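Local coordinates for glyoxalase family protein (Enterococcus faecalis, PDB 2P25) that is of unknown specific function but belongs to the glyoxalase/bleomycin resistance protein/dioxygenase superfamily, whose fold is built from paired beta-alpha-beta-beta-beta modules, at residues A[35-38]-A[39-42]; A[20-24]-A[25-29]; A[86-89]-A[90-94]. All coordinates share one frame; numbering follows the deposited sequence.

Contact 1. Residues A[35-38]-A[39-42]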
ATOM      1  N   ASN A  35      -2.749  20.305   0.115  1.00 19.78           N
ATOM      2  CA  ASN A  35      -3.161  21.149  -1.006  1.00 21.39           C
ATOM      3  C   ASN A  35      -4.488  20.712  -1.592  1.00 23.69           C
ATOM      4  O   ASN A  35      -4.730  19.524  -1.742  1.00 22.59           O
ATOM      5  CB  ASN A  35      -2.118  21.081  -2.121  1.00 21.49           C
ATOM      6  CG  ASN A  35      -0.842  21.816  -1.772  1.00 21.26           C
ATOM      7  OD1 ASN A  35      -0.773  23.047  -1.863  1.00 20.99           O
ATOM      8  ND2 ASN A  35       0.181  21.058  -1.372  1.00 20.63           N
ATOM      9  N   HIS A  36      -5.311  21.679  -1.984  1.00 25.71           N
ATOM     10  CA  HIS A  36      -6.642  21.391  -2.537  1.00 29.20           C
ATOM     11  C   HIS A  36      -6.559  21.415  -4.055  1.00 30.91           C
ATOM     12  O   HIS A  36      -6.068  22.385  -4.633  1.00 31.57           O
ATOM     13  CB  HIS A  36      -7.652  22.411  -1.987  1.00 29.57           C
ATOM     14  CG  HIS A  36      -7.740  22.417  -0.486  1.00 31.32           C
ATOM     15  ND1 HIS A  36      -8.808  22.956   0.202  1.00 33.91           N
ATOM     16  CD2 HIS A  36      -6.897  21.925   0.456  1.00 32.78           C
ATOM     17  CE1 HIS A  36      -8.611  22.806   1.502  1.00 34.55           C
ATOM     18  NE2 HIS A  36      -7.460  22.180   1.683  1.00 33.12           N
ATOM     19  N   ARG A  37      -6.995  20.344  -4.700  1.00 32.88           N
ATOM     20  CA  ARG A  37      -6.878  20.249  -6.149  1.00 35.72           C
ATOM     21  C   ARG A  37      -8.247  20.488  -6.785  1.00 37.68           C
ATOM     22  O   ARG A  37      -9.047  19.556  -6.885  1.00 37.93           O
ATOM     23  CB  ARG A  37      -6.322  18.883  -6.554  1.00 35.78           C
ATOM     24  CG  ARG A  37      -5.020  18.514  -5.865  1.00 35.95           C
ATOM     25  CD  ARG A  37      -4.944  17.026  -5.652  1.00 40.51           C
ATOM     26  NE  ARG A  37      -4.163  16.337  -6.665  1.00 41.84           N
ATOM     27  CZ  ARG A  37      -4.517  15.210  -7.277  1.00 42.67           C
ATOM     28  NH1 ARG A  37      -5.668  14.601  -6.999  1.00 41.52           N
ATOM     29  NH2 ARG A  37      -3.704  14.684  -8.182  1.00 42.27           N
ATOM     30  N   PRO A  38      -8.512  21.734  -7.234  1.00 39.83           N
ATOM     31  CA  PRO A  38      -9.887  22.131  -7.602  1.00 41.20           C
ATOM     32  C   PRO A  38     -10.423  21.279  -8.740  1.00 42.15           C
ATOM     33  O   PRO A  38     -11.591  20.889  -8.740  1.00 42.92           O
ATOM     34  CB  PRO A  38      -9.730  23.587  -8.051  1.00 41.26           C
ATOM     35  CG  PRO A  38      -8.274  23.731  -8.423  1.00 41.26           C
ATOM     36  CD  PRO A  38      -7.543  22.821  -7.470  1.00 40.08           C
ATOM     37  N   GLU A  39      -9.532  20.968  -9.673  1.00 43.12           N
ATOM     38  CA  GLU A  39      -9.835  20.160 -10.840  1.00 44.06           C
ATOM     39  C   GLU A  39     -10.369  18.781 -10.488  1.00 43.81           C
ATOM     40  O   GLU A  39     -11.118  18.197 -11.282  1.00 44.55           O
ATOM     41  CB  GLU A  39      -8.558  19.989 -11.671  1.00 44.39           C
ATOM     42  CG  GLU A  39      -8.783  19.702 -13.154  1.00 46.29           C
ATOM     43  CD  GLU A  39      -9.238  20.929 -13.935  1.00 49.02           C
ATOM     44  OE1 GLU A  39      -9.124  22.065 -13.402  1.00 50.43           O
ATOM     45  OE2 GLU A  39      -9.704  20.753 -15.084  1.00 48.40           O
ATOM     46  N   LYS A  40     -10.006  18.268  -9.308  1.00 43.18           N
ATOM     47  CA  LYS A  40      -9.955  16.811  -9.121  1.00 42.22           C
ATOM     48  C   LYS A  40     -10.969  15.983  -8.332  1.00 41.08           C
ATOM     49  O   LYS A  40     -10.834  14.763  -8.313  1.00 41.69           O
ATOM     50  CB  LYS A  40      -8.514  16.332  -8.910  1.00 42.51           C
ATOM     51  CG  LYS A  40      -7.839  16.041 -10.247  1.00 44.00           C
ATOM     52  CD  LYS A  40      -6.349  15.876 -10.121  1.00 46.70           C
ATOM     53  CE  LYS A  40      -5.718  15.553 -11.471  1.00 49.03           C
ATOM     54  NZ  LYS A  40      -4.228  15.702 -11.429  1.00 50.86           N
ATOM     55  N   ASN A  41     -11.926  16.557  -7.608  1.00 39.29           N
ATOM     56  CA  ASN A  41     -11.799  17.749  -6.839  1.00 37.46           C
ATOM     57  C   ASN A  41     -11.613  17.158  -5.437  1.00 35.65           C
ATOM     58  O   ASN A  41     -12.503  16.505  -4.859  1.00 35.40           O
ATOM     59  CB  ASN A  41     -13.067  18.585  -6.903  1.00 38.83           C
ATOM     60  CG  ASN A  41     -14.303  17.832  -6.407  1.00 40.24           C
ATOM     61  OD1 ASN A  41     -14.434  16.611  -6.578  1.00 41.42           O
ATOM     62  ND2 ASN A  41     -15.214  18.566  -5.784  1.00 43.31           N
ATOM     63  N   ASP A  42     -10.417  17.320  -4.917  1.00 32.34           N
ATOM     64  CA  ASP A  42     -10.071  16.603  -3.718  1.00 29.04           C
ATOM     65  C   ASP A  42      -9.119  17.443  -2.911  1.00 26.94           C
ATOM     66  O   ASP A  42      -8.844  18.602  -3.260  1.00 26.94           O
ATOM     67  CB  ASP A  42      -9.499  15.200  -4.045  1.00 28.74           C
ATOM     68  CG  ASP A  42      -8.246  15.234  -4.929  1.00 30.54           C
ATOM     69  OD1 ASP A  42      -7.619  16.300  -5.071  1.00 32.41           O
ATOM     70  OD2 ASP A  42      -7.874  14.170  -5.480  1.00 31.74           O
TER
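Arg37 swings CG to the side opposite its own carbonyl carbon (chi1 -53°), and bends at chi2 and chi3 then fold the guanidinium back over the turn, toward Asp42 and Lys40. Asp42 meets it from the other strand: its CG lies between the backbone N and the carbonyl carbon (chi1 59°), which turns the carboxylate toward the arginine. The two planar groups are nearly coplanar, 20° apart, and a salt bridge joins Arg37 NH1 to Asp42 OD2 at 2.7 Å; its hydrogen bond is bent and weak. Lys40 supplies a different contact. Its extended chain carries CD over one guanidinium face, toward the rim, 3.4 Å from Arg37 CZ. The lysine NZ consequently ends 3.4 Å from Arg37 NH2, a close pair of like charges that the carboxylate of Asp42 may partly offset.

The backbone holds these groups in place. Arg37 N donates to Asp42 O at 2.9 Å, and Asp42 N returns a longer bond to Arg37 O (3.3 Å). That same oxygen takes Lys40 N at 2.9 Å from the opposite face of its carbonyl plane, closing a beta turn. A cis peptide bond precedes Asn41, whose CA adds a CH...O contact to Arg37 O (3.3 Å). Arg37 and Asp42 both lean on Phe57 of strand 52-58. The arrangement is that of an antiparallel beta hairpin, strands 30-37 and 42-49 joined by a four-residue loop at their hydrogen-bonded pair.

Contact 2. Residues A[20-24]-A[25-29]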
ATOM      1  N   LYS A  20      -7.656  13.570   9.553  1.00 17.00           N
ATOM      2  CA  LYS A  20      -6.744  14.224  10.514  1.00 18.24           C
ATOM      3  C   LYS A  20      -6.826  13.564  11.898  1.00 18.56           C
ATOM      4  O   LYS A  20      -5.798  13.310  12.533  1.00 18.65           O
ATOM      5  CB  LYS A  20      -7.038  15.737  10.632  1.00 18.66           C
ATOM      6  CG  LYS A  20      -6.749  16.557   9.375  1.00 20.86           C
ATOM      7  CD  LYS A  20      -5.267  16.554   9.047  1.00 26.83           C
ATOM      8  CE  LYS A  20      -4.851  17.757   8.176  1.00 28.85           C
ATOM      9  NZ  LYS A  20      -4.719  19.033   8.947  1.00 29.29           N
ATOM     10  N   ASN A  21      -8.044  13.267  12.356  1.00 18.75           N
ATOM     11  CA  ASN A  21      -8.221  12.681  13.688  1.00 20.14           C
ATOM     12  C   ASN A  21      -7.493  11.336  13.768  1.00 19.69           C
ATOM     13  O   ASN A  21      -6.783  11.056  14.739  1.00 20.97           O
ATOM     14  CB  ASN A  21      -9.715  12.543  13.964  1.00 21.36           C
ATOM     15  CG  ASN A  21     -10.022  12.001  15.338  1.00 26.18           C
ATOM     16  OD1 ASN A  21      -9.730  12.633  16.367  1.00 31.21           O
ATOM     17  ND2 ASN A  21     -10.647  10.829  15.369  1.00 32.14           N
ATOM     18  N   PHE A  22      -7.612  10.535  12.720  1.00 18.49           N
ATOM     19  CA  PHE A  22      -7.057   9.180  12.736  1.00 18.56           C
ATOM     20  C   PHE A  22      -5.558   9.160  12.432  1.00 18.69           C
ATOM     21  O   PHE A  22      -4.752   8.701  13.248  1.00 19.41           O
ATOM     22  CB  PHE A  22      -7.829   8.295  11.747  1.00 18.79           C
ATOM     23  CG  PHE A  22      -7.430   6.839  11.787  1.00 17.99           C
ATOM     24  CD1 PHE A  22      -8.093   5.936  12.653  1.00 18.63           C
ATOM     25  CD2 PHE A  22      -6.433   6.359  10.940  1.00 17.57           C
ATOM     26  CE1 PHE A  22      -7.734   4.559  12.664  1.00 18.59           C
ATOM     27  CE2 PHE A  22      -6.064   4.989  10.923  1.00 17.79           C
ATOM     28  CZ  PHE A  22      -6.702   4.088  11.821  1.00 18.91           C
ATOM     29  N   TYR A  23      -5.169   9.635  11.255  1.00 18.44           N
ATOM     30  CA  TYR A  23      -3.767   9.510  10.843  1.00 18.10           C
ATOM     31  C   TYR A  23      -2.800  10.460  11.537  1.00 19.49           C
ATOM     32  O   TYR A  23      -1.686  10.089  11.862  1.00 20.81           O
ATOM     33  CB  TYR A  23      -3.636   9.634   9.324  1.00 18.38           C
ATOM     34  CG  TYR A  23      -4.180   8.435   8.598  1.00 17.67           C
ATOM     35  CD1 TYR A  23      -3.425   7.281   8.480  1.00 18.19           C
ATOM     36  CD2 TYR A  23      -5.475   8.446   8.034  1.00 16.37           C
ATOM     37  CE1 TYR A  23      -3.909   6.164   7.821  1.00 17.63           C
ATOM     38  CE2 TYR A  23      -5.977   7.319   7.369  1.00 17.26           C
ATOM     39  CZ  TYR A  23      -5.182   6.191   7.256  1.00 18.49           C
ATOM     40  OH  TYR A  23      -5.615   5.059   6.602  1.00 17.16           O
ATOM     41  N   VAL A  24      -3.228  11.701  11.729  1.00 19.66           N
ATOM     42  CA  VAL A  24      -2.365  12.688  12.343  1.00 20.95           C
ATOM     43  C   VAL A  24      -2.456  12.595  13.862  1.00 21.67           C
ATOM     44  O   VAL A  24      -1.426  12.412  14.534  1.00 23.69           O
ATOM     45  CB  VAL A  24      -2.668  14.106  11.817  1.00 20.64           C
ATOM     46  CG1 VAL A  24      -1.802  15.170  12.556  1.00 22.00           C
ATOM     47  CG2 VAL A  24      -2.437  14.168  10.275  1.00 20.59           C
ATOM     48  N   GLU A  25      -3.657  12.732  14.419  1.00 22.31           N
ATOM     49  CA  GLU A  25      -3.779  12.827  15.875  1.00 24.58           C
ATOM     50  C   GLU A  25      -3.510  11.513  16.613  1.00 24.52           C
ATOM     51  O   GLU A  25      -2.829  11.506  17.646  1.00 25.81           O
ATOM     52  CB  GLU A  25      -5.119  13.479  16.296  1.00 24.16           C
ATOM     53  CG  GLU A  25      -5.292  14.944  15.808  1.00 27.98           C
ATOM     54  CD  GLU A  25      -4.191  15.891  16.308  1.00 31.69           C
ATOM     55  OE1 GLU A  25      -3.714  15.717  17.458  1.00 34.65           O
ATOM     56  OE2 GLU A  25      -3.802  16.813  15.552  1.00 33.16           O
ATOM     57  N   LYS A  26      -4.012  10.404  16.084  1.00 22.97           N
ATOM     58  CA  LYS A  26      -3.871   9.132  16.754  1.00 22.95           C
ATOM     59  C   LYS A  26      -2.640   8.350  16.354  1.00 23.84           C
ATOM     60  O   LYS A  26      -1.866   7.932  17.216  1.00 24.91           O
ATOM     61  CB  LYS A  26      -5.150   8.292  16.607  1.00 22.27           C
ATOM     62  CG  LYS A  26      -6.329   9.003  17.210  1.00 21.83           C
ATOM     63  CD  LYS A  26      -7.638   8.258  17.000  1.00 21.97           C
ATOM     64  CE  LYS A  26      -8.764   8.963  17.745  1.00 23.71           C
ATOM     65  NZ  LYS A  26     -10.099   8.289  17.546  1.00 24.45           N
ATOM     66  N   LEU A  27      -2.440   8.157  15.059  1.00 22.79           N
ATOM     67  CA  LEU A  27      -1.282   7.409  14.574  1.00 23.53           C
ATOM     68  C   LEU A  27       0.013   8.226  14.643  1.00 23.81           C
ATOM     69  O   LEU A  27       1.112   7.661  14.552  1.00 24.93           O
ATOM     70  CB  LEU A  27      -1.513   6.897  13.146  1.00 23.39           C
ATOM     71  CG  LEU A  27      -2.050   5.452  13.075  1.00 25.76           C
ATOM     72  CD1 LEU A  27      -3.040   5.104  14.182  1.00 26.82           C
ATOM     73  CD2 LEU A  27      -2.551   5.065  11.740  1.00 20.32           C
ATOM     74  N   GLY A  28      -0.127   9.542  14.791  1.00 23.46           N
ATOM     75  CA  GLY A  28       1.026  10.414  15.017  1.00 23.57           C
ATOM     76  C   GLY A  28       1.820  10.787  13.787  1.00 24.17           C
ATOM     77  O   GLY A  28       2.989  11.194  13.892  1.00 24.29           O
ATOM     78  N   PHE A  29       1.209  10.673  12.611  1.00 22.67           N
ATOM     79  CA  PHE A  29       1.831  11.188  11.413  1.00 23.46           C
ATOM     80  C   PHE A  29       1.826  12.712  11.525  1.00 23.84           C
ATOM     81  O   PHE A  29       0.951  13.295  12.192  1.00 23.80           O
ATOM     82  CB  PHE A  29       1.075  10.710  10.181  1.00 23.77           C
ATOM     83  CG  PHE A  29       1.431   9.329   9.775  1.00 25.57           C
ATOM     84  CD1 PHE A  29       2.475   9.107   8.867  1.00 29.60           C
ATOM     85  CD2 PHE A  29       0.729   8.245  10.279  1.00 28.36           C
ATOM     86  CE1 PHE A  29       2.815   7.818   8.458  1.00 29.95           C
ATOM     87  CE2 PHE A  29       1.055   6.927   9.876  1.00 30.05           C
ATOM     88  CZ  PHE A  29       2.107   6.723   8.972  1.00 30.26           C
TER
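The end of helix 16-26, widened by a pi-type turn and followed by a glycine with positive phi, brings Phe22 and Tyr23 against Leu27. Leu27 CD2 lies 3.6 Å from Phe22 CE2 and 4.0 Å from Tyr23 CD1, so one methyl group touches both rings. Those rings also meet each other: Phe22 CD2 stands above the centre of the Tyr23 ring. Phe22 has CG anti to its backbone N (chi1 -174°), whereas Tyr23 has CG beside its own backbone N (chi1 -71°); the two torsions set the edge of the Phe22 ring over the face of the Tyr23 ring. Tyr23 OH is hydrogen-bonded to Asp116, while Leu27 also packs on Phe3 of the second subunit.

The wide turn shows in the backbone. Glu25 N reaches Lys20 O at 2.9 Å and Leu27 N reaches Phe22 O at 3.0 Å, both spanning five residues and both nearly straight. Beyond Gly28 the chain turns back, and Phe29 N donates to Tyr23 O at 3.0 Å in the carbonyl plane. The same oxygen lies at the edge of the Phe29 ring, 3.4 Å from its CD2. Val24 CG1 meets the carbonyl of Phe29 at 3.4 Å from O, just before strand 30-37 begins. On the other flank, the extended Lys26 chain runs past Asn21 O, with CG 3.2 Å from it, so that NZ can hydrogen-bond to Gln94 O. Tyr23 and Phe29 continue onto Leu54 of strand 52-58. This is a helix C-terminus that a positive-phi glycine ends, at the helix-to-strand junction of a beta-alpha-beta-beta-beta module.

Contact 3. Residues A[86-89]-A[90-94]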
ATOM      1  N   GLU A  86       1.109  -3.585  23.756  1.00 16.38           N
ATOM      2  CA  GLU A  86       1.127  -2.153  24.081  1.00 18.37           C
ATOM      3  C   GLU A  86       0.552  -1.295  22.966  1.00 17.46           C
ATOM      4  O   GLU A  86      -0.111  -0.284  23.230  1.00 17.29           O
ATOM      5  CB  GLU A  86       2.514  -1.656  24.492  1.00 18.32           C
ATOM      6  CG  GLU A  86       3.559  -1.588  23.404  1.00 22.17           C
ATOM      7  CD  GLU A  86       4.856  -0.957  23.888  1.00 23.40           C
ATOM      8  OE1 GLU A  86       4.974  -0.733  25.109  1.00 29.73           O
ATOM      9  OE2 GLU A  86       5.766  -0.711  23.061  1.00 30.08           O
ATOM     10  N   VAL A  87       0.809  -1.700  21.722  1.00 16.00           N
ATOM     11  CA  VAL A  87       0.267  -0.953  20.577  1.00 15.68           C
ATOM     12  C   VAL A  87      -1.260  -1.114  20.535  1.00 16.02           C
ATOM     13  O   VAL A  87      -2.001  -0.138  20.334  1.00 16.12           O
ATOM     14  CB  VAL A  87       0.962  -1.327  19.248  1.00 16.65           C
ATOM     15  CG1 VAL A  87       0.481  -0.394  18.133  1.00 16.10           C
ATOM     16  CG2 VAL A  87       2.494  -1.211  19.404  1.00 17.28           C
ATOM     17  N   ILE A  88      -1.734  -2.342  20.726  1.00 14.75           N
ATOM     18  CA  ILE A  88      -3.178  -2.581  20.842  1.00 15.53           C
ATOM     19  C   ILE A  88      -3.796  -1.724  21.952  1.00 16.09           C
ATOM     20  O   ILE A  88      -4.832  -1.071  21.751  1.00 16.35           O
ATOM     21  CB  ILE A  88      -3.461  -4.087  21.034  1.00 15.60           C
ATOM     22  CG1 ILE A  88      -3.189  -4.846  19.730  1.00 16.43           C
ATOM     23  CG2 ILE A  88      -4.904  -4.329  21.503  1.00 17.26           C
ATOM     24  CD1 ILE A  88      -3.081  -6.352  19.944  1.00 17.35           C
ATOM     25  N   ALA A  89      -3.161  -1.706  23.132  1.00 15.80           N
ATOM     26  CA  ALA A  89      -3.682  -0.933  24.244  1.00 16.39           C
ATOM     27  C   ALA A  89      -3.773   0.541  23.856  1.00 17.11           C
ATOM     28  O   ALA A  89      -4.803   1.190  24.106  1.00 16.71           O
ATOM     29  CB  ALA A  89      -2.802  -1.115  25.493  1.00 16.39           C
ATOM     30  N   PHE A  90      -2.699   1.064  23.257  1.00 16.81           N
ATOM     31  CA  PHE A  90      -2.663   2.451  22.777  1.00 17.66           C
ATOM     32  C   PHE A  90      -3.825   2.756  21.825  1.00 17.99           C
ATOM     33  O   PHE A  90      -4.545   3.742  22.003  1.00 18.71           O
ATOM     34  CB  PHE A  90      -1.303   2.791  22.113  1.00 18.07           C
ATOM     35  CG  PHE A  90      -1.320   4.099  21.358  1.00 18.70           C
ATOM     36  CD1 PHE A  90      -1.135   5.304  22.026  1.00 22.49           C
ATOM     37  CD2 PHE A  90      -1.567   4.116  19.982  1.00 20.98           C
ATOM     38  CE1 PHE A  90      -1.164   6.517  21.322  1.00 24.17           C
ATOM     39  CE2 PHE A  90      -1.603   5.314  19.274  1.00 23.89           C
ATOM     40  CZ  PHE A  90      -1.410   6.509  19.940  1.00 23.16           C
ATOM     41  N   LEU A  91      -4.045   1.887  20.845  1.00 17.47           N
ATOM     42  CA  LEU A  91      -5.128   2.093  19.891  1.00 17.63           C
ATOM     43  C   LEU A  91      -6.490   2.049  20.594  1.00 18.09           C
ATOM     44  O   LEU A  91      -7.354   2.910  20.363  1.00 18.24           O
ATOM     45  CB  LEU A  91      -5.077   1.050  18.776  1.00 17.48           C
ATOM     46  CG  LEU A  91      -3.869   1.147  17.821  1.00 18.37           C
ATOM     47  CD1 LEU A  91      -3.858  -0.101  16.914  1.00 18.89           C
ATOM     48  CD2 LEU A  91      -4.032   2.411  16.978  1.00 19.04           C
ATOM     49  N   ASN A  92      -6.678   1.042  21.449  1.00 18.05           N
ATOM     50  CA  ASN A  92      -7.963   0.874  22.129  1.00 19.16           C
ATOM     51  C   ASN A  92      -8.263   2.095  22.992  1.00 19.97           C
ATOM     52  O   ASN A  92      -9.422   2.561  23.057  1.00 20.44           O
ATOM     53  CB  ASN A  92      -7.994  -0.418  22.967  1.00 19.85           C
ATOM     54  CG  ASN A  92      -7.910  -1.681  22.122  1.00 19.38           C
ATOM     55  OD1 ASN A  92      -8.071  -1.669  20.877  1.00 23.30           O
ATOM     56  ND2 ASN A  92      -7.667  -2.791  22.787  1.00 18.78           N
ATOM     57  N   GLU A  93      -7.222   2.656  23.599  1.00 20.16           N
ATOM     58  CA  GLU A  93      -7.420   3.827  24.447  1.00 21.77           C
ATOM     59  C   GLU A  93      -7.907   5.018  23.599  1.00 21.87           C
ATOM     60  O   GLU A  93      -8.668   5.865  24.090  1.00 22.25           O
ATOM     61  CB  GLU A  93      -6.150   4.191  25.181  1.00 21.32           C
ATOM     62  CG  GLU A  93      -6.385   5.307  26.211  1.00 24.45           C
ATOM     63  CD  GLU A  93      -5.105   5.763  26.880  1.00 29.36           C
ATOM     64  OE1 GLU A  93      -4.080   5.902  26.190  1.00 33.46           O
ATOM     65  OE2 GLU A  93      -5.128   5.993  28.103  1.00 33.96           O
ATOM     66  N   GLN A  94      -7.463   5.062  22.339  1.00 22.57           N
ATOM     67  CA  GLN A  94      -7.860   6.122  21.399  1.00 22.79           C
ATOM     68  C   GLN A  94      -9.171   5.830  20.694  1.00 23.05           C
ATOM     69  O   GLN A  94      -9.542   6.558  19.774  1.00 23.61           O
ATOM     70  CB  GLN A  94      -6.772   6.332  20.343  1.00 23.59           C
ATOM     71  CG  GLN A  94      -5.415   6.740  20.906  1.00 26.10           C
ATOM     72  CD  GLN A  94      -5.442   8.139  21.459  1.00 31.05           C
ATOM     73  OE1 GLN A  94      -5.234   8.363  22.662  1.00 34.09           O
ATOM     74  NE2 GLN A  94      -5.699   9.093  20.592  1.00 31.87           N
TER
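Four consecutive i+4 to i hydrogen bonds carry the backbone of helix 84-93, from Phe90 N to Glu86 O (2.9 Å) through Glu93 N to Ala89 O (2.9 Å). This regular alpha helix packs on a mixed sheet of the glyoxalase-type fold: Val87, Ile88 and Leu91 all touch Leu124 of strand 121-125. Leu91 has CG beside its backbone N (chi1 -67°), 3.4 Å from Val87 O, whereas Phe90 has CG anti to its own (chi1 168°), and its CB rests 3.5 Å from both Glu86 O and Val87 O. The ring is carried forward along the helix, where Gln94 CG lies over one face, offset toward the rim. Gln94 is the first residue to leave helical geometry. Val87, Phe90 and Leu91 also pack on Phe3 of the second subunit, which places this flank of the helix at the dimer contact. The side chains of Ile88 and Asn92, one turn apart, lie side by side and point the same way, with Asn92 CB 3.5 Å from Ile88 O.

Contact 1 is a surface hairpin, its centre about 34 Å from that of contact 3 and on the opposite side of the chain's centre; charge pairing and turn hydrogen bonds dominate it. Contacts 2 and 3 are partly buried and lie on the two helices, 16-26 and 84-93, with centres about 13 Å apart. They touch directly, Leu27 CD1 lying 4.0 Å from Leu91 CD2, and both pack on Phe3 of the second subunit. The side chains that turn inward are aromatic and aliphatic, but contact 2 has wide-turn bonding and contact 3 regular alpha-helical bonding. Along the chain, contact 2 leads into strand 30-37, at whose far end contact 1 turns.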